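Local coordinates for Lys-gingipain W83 (Porphyromonas gingivalis, PDB 6I9A), which cleaves proteins after lysine residues as a secreted cysteine endopeptidase and may act as a virulence factor in periodontal disease, at residues I172-Q177 and V301-E306; V293-V298 and G307-S312; I132-L137 and R267-G272. One frame throughout, in Å; residues are numbered along the deposited sequence.

Interaction 1 (I172-Q177 and V301-E306); sequences IKYGMQ and VQPTFE. With NA (sodium ion), chain F.
Tyr174, on helix 163-178, lies against Pro303 and Thr304 of the loop between helices 285-293 and 312-317, in a partly buried helix-to-loop contact of the C25 catalytic domain that is completed by a water bridge and a sodium ion. No direct hydrogen bond spans the two segments, and the 290 Å² they bury together is centred on the tyrosine. With its CG anti to the backbone N (chi1 179°), the ring leaves the helix toward the loop. The loop backbone runs past one edge of this ring: Tyr174 CD1 is 3.5 Å from Pro303 O, and Tyr174 CE1 is 3.7 Å from Thr304 C. The proline ring adds apolar packing, Pro303 CG lying 3.8 Å from Tyr174 CD1. At the far end of the ring, Tyr174 OH binds the sodium at 2.5 Å. Phe305 meets this end obliquely, while its carbonyl accepts from the water that is also a sodium ligand.

The Gln302 side chain, bent at chi2 (62°), crosses that of Lys173 at about a right angle, with Gln302 NE2 3.6 Å from Lys173 CB. The amide nitrogen donates to Pro170 O, earlier on the same helix, and to a second water. That water donates in turn to Gln177 OE1 at 2.8 Å and to Pro303 O at 2.7 Å, so three groups from two sides of the contact meet on one molecule. Tyr178 OH pairs with Phe305 N just beyond.

Direct contact between the segments is therefore van der Waals in nature, whereas the polar links pass through water and metal. Coordination fixes the phenol oxygen, and the cation would probably polarise its O-H and make it more acidic.

Interaction 2 (V293-V298 and G307-S312); sequences VGANAV and GTSMGS. With NA (sodium ion), chain F.
Thr308, Val293 and Ser309 carry this contact, in which the two ends of the single loop that joins helix 285-293 to helix 312-317 come together, and all three residues are sodium ligands. Thr308 has its OG1 between the backbone N and the carbonyl carbon (chi1 58°), which turns Thr308 OG1 to the metal at 2.4 Å and leaves the methyl over the 295-297 backbone, near Ala295 O and Ala297 N. Val293 contributes its backbone, with Val293 O 2.3 Å from the sodium.

Ser309 works in two directions. Its carbonyl oxygen binds the ion, Ser309 O to sodium being 2.4 Å, while its hydroxyl receives Ala295 N from the other limb of the loop, Ala295 N to Ser309 OG being 2.9 Å. That bond is distinctly bent, with 136° at the hydrogen. The return bond, from Ser309 N to Ala295 O, spans 3.0 Å and is straighter at 156°; its donor is tilted out of the carbonyl plane. Ser309 OG also pairs with Tyr3 OH, and Thr308 OG1 with Thr304 O.

The backbones come closest at Gly294 and Gly311, whose CA atoms are 3.8 Å apart. Gly294 CA lies 3.2 Å from Ser309 O in a CA-H...O contact. Gly311 holds the N-cap position of helix 312-317.

Tyr174 OH, Asp314 OD2 and a water, which also donates to Thr308 O, bring the sodium to six ligands. Val293 O and Ser309 O stand 3.4 Å apart without a proton between them, a spacing accounted for by their shared cation. One carboxylate among otherwise neutral oxygens suits a monovalent ion, and the site ties the end of one helix to the start of the next.

Interaction 3 (I132-L137 and R267-G272); sequences IIDKVL and RVKEKG
Lys135 drives its side chain from helix 126-141 into the turn formed by 267-272, where its ammonium group is held by backbone carbonyls. CG lies anti to the carbonyl carbon, CD continues extended, and a bend at chi3 (-78°) turns CE and NZ into the loop. Lys135 NZ donates to Val268 O at 2.8 Å, in the carbonyl plane, and to Lys271 O at 2.9 Å, nearly in line with that C=O (167°). Thr266 O and Ala273 O are further acceptors, so four carbonyl oxygens share three N-H bonds, and their dipoles probably stabilise the buried charge. The aliphatic chain follows the same oxygens, with Lys135 CD 3.2 Å from Lys271 O.

Asp134 and Lys269 are too far apart for a salt bridge; a water joins them, 2.7 Å from Asp134 OD2 and 2.8 Å from Lys269 NZ. Lys271 folds back within the loop, chi3 and chi4 both bent, and its NZ reaches Lys269 O at 2.8 Å.

Ile132 CG1 packs on Arg267 CA, while the Arg267 side chain heads off to Asp85, a calcium ligand. The contact fastens helix 126-141 to the link between helix 261-267 and strand 273-279, while Ile133 and Val136 pack on Trp31 of helix 25-37.

In the fold
All three contacts are partly buried and belong to the catalytic domain. Interactions 1 and 2 form one neighbourhood, their centres 9 Å apart: they share the sodium and a water ligand, and Pro303 of interaction 1 packs on Thr308 of interaction 2. Together they join helix 163-178 to the connection between helices 285-293 and 312-317. Interaction 3 lies 33 Å from interaction 2, centre to centre, across the middle of the chain and nearer to it. The chemistry also differs: ring packing, a water bridge and a metal-bound phenol in interaction 1, paired backbone segments around a cation in interaction 2, and a lysine ammonium held by backbone carbonyls in interaction 3.

Interaction 1 (I172-Q177 and V301-E306)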
ATOM      1  N   ILE A 172     -12.418   2.754 -16.271  1.00  8.61           N
ATOM      2  CA  ILE A 172     -11.920   4.107 -15.959  1.00  9.33           C
ATOM      3  C   ILE A 172     -13.091   5.076 -15.813  1.00  8.64           C
ATOM      4  O   ILE A 172     -13.065   5.946 -14.927  1.00  9.10           O
ATOM      5  CB  ILE A 172     -10.933   4.531 -17.080  1.00 10.68           C
ATOM      6  CG1 ILE A 172      -9.704   3.611 -17.136  1.00 11.04           C
ATOM      7  CG2 ILE A 172     -10.531   6.020 -16.930  1.00 12.76           C
ATOM      8  CD1 ILE A 172      -8.945   3.425 -15.880  1.00 11.94           C
ATOM      9  N   LYS A 173     -14.144   4.921 -16.621  1.00  8.95           N
ATOM     10  CA  LYS A 173     -15.319   5.788 -16.504  1.00  9.15           C
ATOM     11  C   LYS A 173     -15.989   5.634 -15.152  1.00  9.03           C
ATOM     12  O   LYS A 173     -16.506   6.616 -14.604  1.00  9.84           O
ATOM     13  CB  LYS A 173     -16.301   5.556 -17.647  1.00 10.78           C
ATOM     14  CG  LYS A 173     -15.765   6.041 -19.000  1.00 11.69           C
ATOM     15  CD  LYS A 173     -16.735   5.675 -20.147  1.00 15.02           C
ATOM     16  CE  LYS A 173     -16.304   6.349 -21.443  1.00 19.72           C
ATOM     17  NZ  LYS A 173     -17.261   6.027 -22.534  1.00 25.15           N
ATOM     18  N   TYR A 174     -16.058   4.418 -14.600  1.00  9.09           N
ATOM     19  CA  TYR A 174     -16.645   4.213 -13.264  1.00  9.33           C
ATOM     20  C   TYR A 174     -15.811   4.969 -12.221  1.00  8.58           C
ATOM     21  O   TYR A 174     -16.348   5.706 -11.411  1.00  9.12           O
ATOM     22  CB  TYR A 174     -16.644   2.686 -12.963  1.00  9.08           C
ATOM     23  CG  TYR A 174     -17.212   2.340 -11.607  1.00  9.12           C
ATOM     24  CD1 TYR A 174     -18.554   1.962 -11.460  1.00  9.25           C
ATOM     25  CD2 TYR A 174     -16.412   2.375 -10.469  1.00  8.69           C
ATOM     26  CE1 TYR A 174     -19.064   1.586 -10.225  1.00  8.86           C
ATOM     27  CE2 TYR A 174     -16.921   2.019  -9.213  1.00  9.00           C
ATOM     28  CZ  TYR A 174     -18.243   1.637  -9.106  1.00  8.86           C
ATOM     29  OH  TYR A 174     -18.791   1.262  -7.912  1.00  9.64           O
ATOM     30  N   GLY A 175     -14.485   4.804 -12.278  1.00  9.20           N
ATOM     31  CA  GLY A 175     -13.607   5.546 -11.371  1.00  9.08           C
ATOM     32  C   GLY A 175     -13.826   7.058 -11.420  1.00  9.08           C
ATOM     33  O   GLY A 175     -13.900   7.730 -10.370  1.00  9.77           O
ATOM     34  N   MET A 176     -13.899   7.594 -12.613  1.00  9.12           N
ATOM     35  CA  MET A 176     -14.126   9.031 -12.783  1.00  9.56           C
ATOM     36  C   MET A 176     -15.512   9.489 -12.365  1.00  9.68           C
ATOM     37  O   MET A 176     -15.661  10.562 -11.777  1.00 11.07           O
ATOM     38  CB  MET A 176     -13.865   9.459 -14.247  1.00 10.20           C
ATOM     39  CG  MET A 176     -12.427   9.250 -14.667  1.00 11.22           C
ATOM     40  SD  MET A 176     -12.032   9.919 -16.269  1.00 13.16           S
ATOM     41  CE  MET A 176     -13.069   9.018 -17.274  1.00 14.55           C
ATOM     42  N   GLN A 177     -16.544   8.692 -12.642  1.00  9.36           N
ATOM     43  CA  GLN A 177     -17.889   9.087 -12.293  1.00  9.57           C
ATOM     44  C   GLN A 177     -17.989   9.245 -10.807  1.00  9.89           C
ATOM     45  O   GLN A 177     -18.592  10.205 -10.321  1.00 10.26           O
ATOM     46  CB  GLN A 177     -18.902   8.030 -12.774  1.00 10.54           C
ATOM     47  CG  GLN A 177     -20.291   8.326 -12.257  1.00 12.77           C
ATOM     48  CD  GLN A 177     -21.357   7.491 -12.864  1.00 13.17           C
ATOM     49  OE1 GLN A 177     -21.117   6.711 -13.790  1.00 14.80           O
ATOM     50  NE2 GLN A 177     -22.571   7.703 -12.389  1.00 13.60           N
ATOM     51  N   VAL A 301     -21.253  -2.806 -20.775  1.00 12.36           N
ATOM     52  CA  VAL A 301     -22.384  -2.130 -20.180  1.00 13.33           C
ATOM     53  C   VAL A 301     -21.814  -1.329 -19.038  1.00 13.58           C
ATOM     54  O   VAL A 301     -21.079  -1.880 -18.200  1.00 13.22           O
ATOM     55  CB  VAL A 301     -23.457  -3.155 -19.759  1.00 15.34           C
ATOM     56  CG1 VAL A 301     -24.685  -2.458 -19.160  1.00 18.18           C
ATOM     57  CG2 VAL A 301     -23.878  -4.054 -20.945  1.00 15.16           C
ATOM     58  N   GLN A 302     -22.105  -0.051 -18.998  1.00 13.12           N
ATOM     59  CA  GLN A 302     -21.485   0.760 -17.990  1.00 13.31           C
ATOM     60  C   GLN A 302     -21.931   0.350 -16.564  1.00 14.49           C
ATOM     61  O   GLN A 302     -23.142   0.320 -16.304  1.00 15.05           O
ATOM     62  CB  GLN A 302     -21.758   2.256 -18.248  1.00 13.69           C
ATOM     63  CG  GLN A 302     -20.990   3.175 -17.276  1.00 14.85           C
ATOM     64  CD  GLN A 302     -19.494   3.041 -17.407  1.00 14.48           C
ATOM     65  OE1 GLN A 302     -18.990   2.743 -18.504  1.00 15.67           O
ATOM     66  NE2 GLN A 302     -18.735   3.217 -16.316  1.00 12.72           N
ATOM     67  N   PRO A 303     -20.998   0.011 -15.634  1.00 11.46           N
ATOM     68  CA  PRO A 303     -21.460  -0.328 -14.270  1.00 11.41           C
ATOM     69  C   PRO A 303     -21.814   0.900 -13.468  1.00 10.63           C
ATOM     70  O   PRO A 303     -21.256   1.990 -13.689  1.00 11.75           O
ATOM     71  CB  PRO A 303     -20.222  -0.981 -13.664  1.00 11.69           C
ATOM     72  CG  PRO A 303     -19.055  -0.386 -14.438  1.00 12.65           C
ATOM     73  CD  PRO A 303     -19.544  -0.171 -15.812  1.00 12.39           C
ATOM     74  N   THR A 304     -22.747   0.733 -12.520  1.00 11.19           N
ATOM     75  CA  THR A 304     -23.050   1.775 -11.558  1.00 10.99           C
ATOM     76  C   THR A 304     -22.766   1.280 -10.158  1.00 11.15           C
ATOM     77  O   THR A 304     -22.590   0.075  -9.904  1.00 10.92           O
ATOM     78  CB  THR A 304     -24.484   2.227 -11.642  1.00 11.78           C
ATOM     79  OG1 THR A 304     -25.326   1.129 -11.292  1.00 12.90           O
ATOM     80  CG2 THR A 304     -24.809   2.798 -13.039  1.00 16.19           C
ATOM     81  N   PHE A 305     -22.729   2.230  -9.217  1.00 11.05           N
ATOM     82  CA  PHE A 305     -22.440   1.907  -7.839  1.00 11.84           C
ATOM     83  C   PHE A 305     -23.507   0.966  -7.248  1.00 11.66           C
ATOM     84  O   PHE A 305     -23.175   0.006  -6.527  1.00 12.93           O
ATOM     85  CB  PHE A 305     -22.331   3.229  -7.039  1.00 12.40           C
ATOM     86  CG  PHE A 305     -22.011   2.979  -5.596  1.00 12.52           C
ATOM     87  CD1 PHE A 305     -20.708   2.787  -5.192  1.00 12.45           C
ATOM     88  CD2 PHE A 305     -23.027   2.884  -4.642  1.00 15.59           C
ATOM     89  CE1 PHE A 305     -20.398   2.540  -3.843  1.00 13.73           C
ATOM     90  CE2 PHE A 305     -22.734   2.644  -3.289  1.00 16.94           C
ATOM     91  CZ  PHE A 305     -21.419   2.455  -2.901  1.00 15.49           C
ATOM     92  N   GLU A 306     -24.781   1.200  -7.595  1.00 12.46           N
ATOM     93  CA  GLU A 306     -25.896   0.388  -7.078  0.54 12.93           C
ATOM     94  C   GLU A 306     -25.954  -0.978  -7.646  1.00 13.54           C
ATOM     95  O   GLU A 306     -26.552  -1.863  -7.038  1.00 14.49           O
ATOM     96  CB  GLU A 306     -27.266   1.047  -7.390  0.54 14.37           C
ATOM     97  CG  GLU A 306     -27.603   2.283  -6.587  0.54 17.96           C
ATOM     98  CD  GLU A 306     -26.638   3.426  -6.803  0.54 18.68           C
ATOM     99  OE1 GLU A 306     -26.232   3.699  -7.963  0.54 20.86           O
ATOM    100  OE2 GLU A 306     -26.220   4.000  -5.775  0.54 20.51           O
TER
HETATM  101 NA    NA F 704     -18.818  -1.138  -7.176  1.00  8.95          NA
HETATM  102  O   HOH W   1     -19.865   4.260 -13.938  1.00 13.92           O
HETATM  103  O   HOH W   2     -20.576  -0.653  -5.549  1.00 10.55           O

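Interaction 2 (V293-V298 and G307-S312)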
ATOM      1  N   VAL A 293     -13.901  -2.291 -10.247  1.00  8.64           N
ATOM      2  CA  VAL A 293     -15.253  -1.744 -10.160  0.50  8.65           C
ATOM      3  C   VAL A 293     -16.140  -2.413  -9.123  1.00  8.76           C
ATOM      4  O   VAL A 293     -17.058  -1.775  -8.576  1.00  9.89           O
ATOM      5  CB  VAL A 293     -15.877  -1.919 -11.567  0.50 10.66           C
ATOM      6  CG1 VAL A 293     -17.380  -1.733 -11.574  0.50  9.35           C
ATOM      7  CG2 VAL A 293     -15.220  -0.962 -12.559  0.50 10.85           C
ATOM      8  N   GLY A 294     -15.915  -3.720  -8.909  1.00  8.50           N
ATOM      9  CA  GLY A 294     -16.783  -4.554  -8.079  1.00  8.89           C
ATOM     10  C   GLY A 294     -17.341  -5.687  -8.919  1.00  8.49           C
ATOM     11  O   GLY A 294     -17.340  -5.661 -10.162  1.00  9.12           O
ATOM     12  N   ALA A 295     -17.791  -6.730  -8.211  1.00  8.81           N
ATOM     13  CA  ALA A 295     -18.497  -7.821  -8.893  1.00 10.01           C
ATOM     14  C   ALA A 295     -19.847  -7.338  -9.440  1.00  9.86           C
ATOM     15  O   ALA A 295     -20.352  -6.268  -9.079  1.00 10.12           O
ATOM     16  CB  ALA A 295     -18.702  -8.985  -7.938  1.00 10.69           C
ATOM     17  N   ASN A 296     -20.439  -8.186 -10.298  1.00  9.96           N
ATOM     18  CA  ASN A 296     -21.723  -7.865 -11.004  1.00 11.01           C
ATOM     19  C   ASN A 296     -21.514  -6.803 -12.094  1.00 10.98           C
ATOM     20  O   ASN A 296     -22.479  -6.346 -12.672  1.00 13.33           O
ATOM     21  CB  ASN A 296     -22.908  -7.502 -10.100  1.00 12.65           C
ATOM     22  CG  ASN A 296     -23.694  -8.709  -9.686  1.00 14.39           C
ATOM     23  OD1 ASN A 296     -23.778  -9.706 -10.449  1.00 15.17           O
ATOM     24  ND2 ASN A 296     -24.240  -8.672  -8.466  1.00 20.64           N
ATOM     25  N   ALA A 297     -20.279  -6.485 -12.436  1.00 11.17           N
ATOM     26  CA  ALA A 297     -19.971  -5.670 -13.607  1.00 11.68           C
ATOM     27  C   ALA A 297     -20.191  -6.545 -14.849  1.00 12.02           C
ATOM     28  O   ALA A 297     -19.926  -7.734 -14.832  1.00 12.32           O
ATOM     29  CB  ALA A 297     -18.499  -5.237 -13.516  1.00 13.65           C
ATOM     30  N   VAL A 298     -20.724  -5.937 -15.901  1.00 10.79           N
ATOM     31  CA  VAL A 298     -21.048  -6.633 -17.144  1.00 10.64           C
ATOM     32  C   VAL A 298     -20.225  -6.055 -18.288  1.00  9.27           C
ATOM     33  O   VAL A 298     -20.066  -4.824 -18.403  1.00  9.70           O
ATOM     34  CB  VAL A 298     -22.569  -6.502 -17.398  1.00 11.83           C
ATOM     35  CG1 VAL A 298     -22.957  -7.003 -18.776  1.00 13.10           C
ATOM     36  CG2 VAL A 298     -23.345  -7.238 -16.309  1.00 13.15           C
ATOM     37  N   GLY A 307     -25.380  -1.184  -8.809  1.00 12.12           N
ATOM     38  CA  GLY A 307     -25.475  -2.485  -9.457  1.00 12.82           C
ATOM     39  C   GLY A 307     -24.235  -3.341  -9.344  1.00 12.00           C
ATOM     40  O   GLY A 307     -24.205  -4.396  -9.977  1.00 14.29           O
ATOM     41  N   THR A 308     -23.226  -2.906  -8.547  1.00 10.76           N
ATOM     42  CA  THR A 308     -21.996  -3.680  -8.380  1.00  9.83           C
ATOM     43  C   THR A 308     -21.703  -3.796  -6.900  1.00  9.62           C
ATOM     44  O   THR A 308     -22.150  -2.973  -6.086  1.00 10.40           O
ATOM     45  CB  THR A 308     -20.800  -3.048  -9.136  1.00 10.07           C
ATOM     46  OG1 THR A 308     -20.608  -1.713  -8.672  1.00 10.34           O
ATOM     47  CG2 THR A 308     -20.970  -3.056 -10.656  1.00 12.02           C
ATOM     48  N   SER A 309     -20.879  -4.789  -6.537  1.00  9.40           N
ATOM     49  CA  SER A 309     -20.363  -4.867  -5.187  1.00  9.79           C
ATOM     50  C   SER A 309     -19.162  -3.931  -5.038  1.00  9.09           C
ATOM     51  O   SER A 309     -18.781  -3.208  -5.985  1.00  9.06           O
ATOM     52  CB  SER A 309     -20.018  -6.307  -4.839  1.00 10.46           C
ATOM     53  OG  SER A 309     -18.858  -6.778  -5.506  1.00  9.92           O
ATOM     54  N   MET A 310     -18.525  -3.973  -3.872  1.00  8.95           N
ATOM     55  CA  MET A 310     -17.398  -3.085  -3.633  1.00  9.11           C
ATOM     56  C   MET A 310     -16.130  -3.555  -4.374  1.00  8.77           C
ATOM     57  O   MET A 310     -15.661  -4.688  -4.219  1.00 10.40           O
ATOM     58  CB  MET A 310     -17.116  -3.062  -2.121  1.00 10.41           C
ATOM     59  CG  MET A 310     -16.068  -2.006  -1.767  1.00 10.86           C
ATOM     60  SD  MET A 310     -15.435  -2.068  -0.070  1.00 12.19           S
ATOM     61  CE  MET A 310     -14.431  -3.566  -0.154  1.00 13.89           C
ATOM     62  N   GLY A 311     -15.538  -2.658  -5.166  1.00  8.54           N
ATOM     63  CA  GLY A 311     -14.256  -2.938  -5.791  1.00  9.02           C
ATOM     64  C   GLY A 311     -13.180  -2.055  -5.211  1.00  7.74           C
ATOM     65  O   GLY A 311     -13.374  -1.380  -4.180  1.00  8.70           O
ATOM     66  N   SER A 312     -11.998  -2.098  -5.836  1.00  8.43           N
ATOM     67  CA  SER A 312     -10.849  -1.371  -5.292  0.63  8.01           C
ATOM     68  C   SER A 312     -11.089   0.145  -5.267  1.00  8.04           C
ATOM     69  O   SER A 312     -10.740   0.803  -4.281  1.00  8.36           O
ATOM     70  CB  SER A 312      -9.585  -1.700  -6.068  0.63  8.45           C
ATOM     71  OG  SER A 312      -9.664  -1.164  -7.380  0.63  7.98           O
TER
HETATM   72 NA    NA F 704     -18.818  -1.138  -7.176  1.00  8.95          NA
HETATM   73  O   HOH W   2     -20.576  -0.653  -5.549  1.00 10.55           O

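Interaction 3 (I132-L137 and R267-G272)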
ATOM      1  N   ILE A 132      13.697   4.243  -2.200  1.00 10.38           N
ATOM      2  CA  ILE A 132      12.277   3.988  -1.901  1.00 10.70           C
ATOM      3  C   ILE A 132      11.888   4.721  -0.641  1.00 10.01           C
ATOM      4  O   ILE A 132      10.849   5.386  -0.575  1.00  9.89           O
ATOM      5  CB  ILE A 132      12.017   2.479  -1.716  1.00 10.61           C
ATOM      6  CG1 ILE A 132      12.441   1.673  -2.958  1.00 11.28           C
ATOM      7  CG2 ILE A 132      10.521   2.242  -1.363  1.00 12.33           C
ATOM      8  CD1 ILE A 132      12.366   0.154  -2.759  1.00 12.34           C
ATOM      9  N   ILE A 133      12.726   4.542   0.418  1.00 10.45           N
ATOM     10  CA  ILE A 133      12.395   5.143   1.721  1.00 11.03           C
ATOM     11  C   ILE A 133      12.269   6.645   1.635  1.00 10.38           C
ATOM     12  O   ILE A 133      11.377   7.235   2.252  1.00 10.32           O
ATOM     13  CB  ILE A 133      13.491   4.727   2.734  1.00 10.24           C
ATOM     14  CG1 ILE A 133      13.379   3.236   2.996  1.00 10.71           C
ATOM     15  CG2 ILE A 133      13.395   5.566   4.043  1.00 11.14           C
ATOM     16  CD1 ILE A 133      14.580   2.660   3.756  1.00 11.29           C
ATOM     17  N   ASP A 134      13.180   7.311   0.882  1.00 10.46           N
ATOM     18  CA  ASP A 134      13.104   8.789   0.835  1.00 10.96           C
ATOM     19  C   ASP A 134      11.784   9.263   0.237  1.00 10.65           C
ATOM     20  O   ASP A 134      11.209  10.292   0.633  1.00 10.98           O
ATOM     21  CB  ASP A 134      14.270   9.326   0.035  1.00 12.54           C
ATOM     22  CG  ASP A 134      15.600   9.200   0.756  1.00 14.76           C
ATOM     23  OD1 ASP A 134      15.612   9.012   2.006  1.00 15.73           O
ATOM     24  OD2 ASP A 134      16.643   9.322   0.084  1.00 15.52           O
ATOM     25  N   LYS A 135      11.259   8.520  -0.752  1.00 10.28           N
ATOM     26  CA  LYS A 135       9.961   8.894  -1.343  1.00  9.95           C
ATOM     27  C   LYS A 135       8.833   8.678  -0.358  1.00  9.72           C
ATOM     28  O   LYS A 135       7.922   9.486  -0.216  1.00 10.00           O
ATOM     29  CB  LYS A 135       9.717   8.106  -2.631  1.00 11.01           C
ATOM     30  CG  LYS A 135      10.716   8.551  -3.744  1.00 10.39           C
ATOM     31  CD  LYS A 135      10.464   7.840  -5.085  1.00 11.66           C
ATOM     32  CE  LYS A 135      10.997   6.443  -5.073  1.00 10.25           C
ATOM     33  NZ  LYS A 135      10.786   5.773  -6.408  1.00 10.41           N
ATOM     34  N   VAL A 136       8.867   7.527   0.346  1.00  9.69           N
ATOM     35  CA  VAL A 136       7.844   7.245   1.377  1.00 10.93           C
ATOM     36  C   VAL A 136       7.838   8.317   2.454  1.00 10.54           C
ATOM     37  O   VAL A 136       6.789   8.803   2.831  1.00 11.06           O
ATOM     38  CB  VAL A 136       8.084   5.856   1.999  1.00 10.58           C
ATOM     39  CG1 VAL A 136       7.193   5.656   3.210  1.00 11.74           C
ATOM     40  CG2 VAL A 136       7.875   4.775   0.947  1.00 11.27           C
ATOM     41  N   LEU A 137       9.027   8.707   2.941  1.00 11.09           N
ATOM     42  CA  LEU A 137       9.130   9.687   4.026  0.53 11.31           C
ATOM     43  C   LEU A 137       8.575  11.038   3.576  1.00 10.59           C
ATOM     44  O   LEU A 137       7.839  11.689   4.322  1.00 10.91           O
ATOM     45  CB  LEU A 137      10.605   9.845   4.465  0.53 11.90           C
ATOM     46  CG  LEU A 137      11.211   8.648   5.204  0.53 11.08           C
ATOM     47  CD1 LEU A 137      12.689   8.856   5.474  0.53 12.70           C
ATOM     48  CD2 LEU A 137      10.490   8.449   6.538  0.53 13.89           C
ATOM     49  N   ARG A 267      12.211   1.638  -7.238  1.00 10.03           N
ATOM     50  CA  ARG A 267      13.652   1.829  -6.962  1.00 10.86           C
ATOM     51  C   ARG A 267      14.200   3.155  -7.484  1.00 11.18           C
ATOM     52  O   ARG A 267      15.218   3.606  -6.961  1.00 12.32           O
ATOM     53  CB  ARG A 267      14.470   0.702  -7.597  1.00 10.64           C
ATOM     54  CG  ARG A 267      14.257  -0.644  -6.954  1.00 10.23           C
ATOM     55  CD  ARG A 267      14.934  -1.712  -7.769  1.00 10.72           C
ATOM     56  NE  ARG A 267      14.773  -2.987  -7.072  1.00 10.59           N
ATOM     57  CZ  ARG A 267      15.407  -4.110  -7.404  1.00 10.32           C
ATOM     58  NH1 ARG A 267      16.198  -4.146  -8.480  1.00 11.24           N
ATOM     59  NH2 ARG A 267      15.205  -5.222  -6.702  1.00 11.09           N
ATOM     60  N   VAL A 268      13.617   3.756  -8.531  1.00 10.89           N
ATOM     61  CA  VAL A 268      14.248   4.936  -9.134  1.00 11.31           C
ATOM     62  C   VAL A 268      14.306   6.095  -8.138  1.00 10.90           C
ATOM     63  O   VAL A 268      13.385   6.348  -7.341  1.00 11.50           O
ATOM     64  CB  VAL A 268      13.567   5.333 -10.455  1.00 10.52           C
ATOM     65  CG1 VAL A 268      13.967   4.398 -11.598  1.00 11.65           C
ATOM     66  CG2 VAL A 268      12.046   5.435 -10.326  1.00 10.87           C
ATOM     67  N   LYS A 269      15.441   6.842  -8.206  1.00 11.45           N
ATOM     68  CA  LYS A 269      15.736   7.877  -7.230  1.00 11.60           C
ATOM     69  C   LYS A 269      15.008   9.183  -7.511  1.00 12.03           C
ATOM     70  O   LYS A 269      15.130   9.719  -8.612  1.00 12.04           O
ATOM     71  CB  LYS A 269      17.257   8.155  -7.222  1.00 13.08           C
ATOM     72  CG  LYS A 269      17.634   9.142  -6.112  1.00 14.42           C
ATOM     73  CD  LYS A 269      19.158   9.202  -5.902  1.00 18.48           C
ATOM     74  CE  LYS A 269      19.548   9.903  -4.592  1.00 21.21           C
ATOM     75  NZ  LYS A 269      19.209   9.103  -3.336  1.00 23.56           N
ATOM     76  N   GLU A 270      14.289   9.709  -6.523  1.00 11.51           N
ATOM     77  CA  GLU A 270      13.651  11.034  -6.610  1.00 12.59           C
ATOM     78  C   GLU A 270      12.806  11.177  -7.874  1.00 11.32           C
ATOM     79  O   GLU A 270      12.686  12.257  -8.453  1.00 12.70           O
ATOM     80  CB  GLU A 270      14.712  12.162  -6.505  1.00 14.82           C
ATOM     81  CG  GLU A 270      15.368  12.184  -5.112  1.00 17.70           C
ATOM     82  CD  GLU A 270      16.494  13.181  -4.934  1.00 23.98           C
ATOM     83  OE1 GLU A 270      16.935  13.774  -5.936  1.00 29.03           O
ATOM     84  OE2 GLU A 270      16.923  13.372  -3.777  1.00 33.55           O
ATOM     85  N   LYS A 271      12.134  10.086  -8.221  1.00 10.94           N
ATOM     86  CA  LYS A 271      11.179  10.063  -9.336  1.00 10.74           C
ATOM     87  C   LYS A 271      10.362   8.789  -9.164  1.00  9.84           C
ATOM     88  O   LYS A 271      10.666   7.961  -8.314  1.00 10.69           O
ATOM     89  CB  LYS A 271      11.925  10.148 -10.677  1.00 11.64           C
ATOM     90  CG  LYS A 271      12.744   8.890 -10.966  1.00 11.37           C
ATOM     91  CD  LYS A 271      13.651   8.980 -12.221  1.00 12.03           C
ATOM     92  CE  LYS A 271      14.780   9.988 -12.127  1.00 13.22           C
ATOM     93  NZ  LYS A 271      15.903   9.509 -11.258  1.00 17.90           N
ATOM     94  N   GLY A 272       9.384   8.612 -10.032  1.00  9.54           N
ATOM     95  CA  GLY A 272       8.578   7.389  -9.958  1.00  9.82           C
ATOM     96  C   GLY A 272       7.656   7.353  -8.743  1.00  9.15           C
ATOM     97  O   GLY A 272       7.083   8.367  -8.305  1.00 10.00           O
TER
HETATM   98  O   HOH W   3      16.605   9.701  -2.543  1.00 18.95           O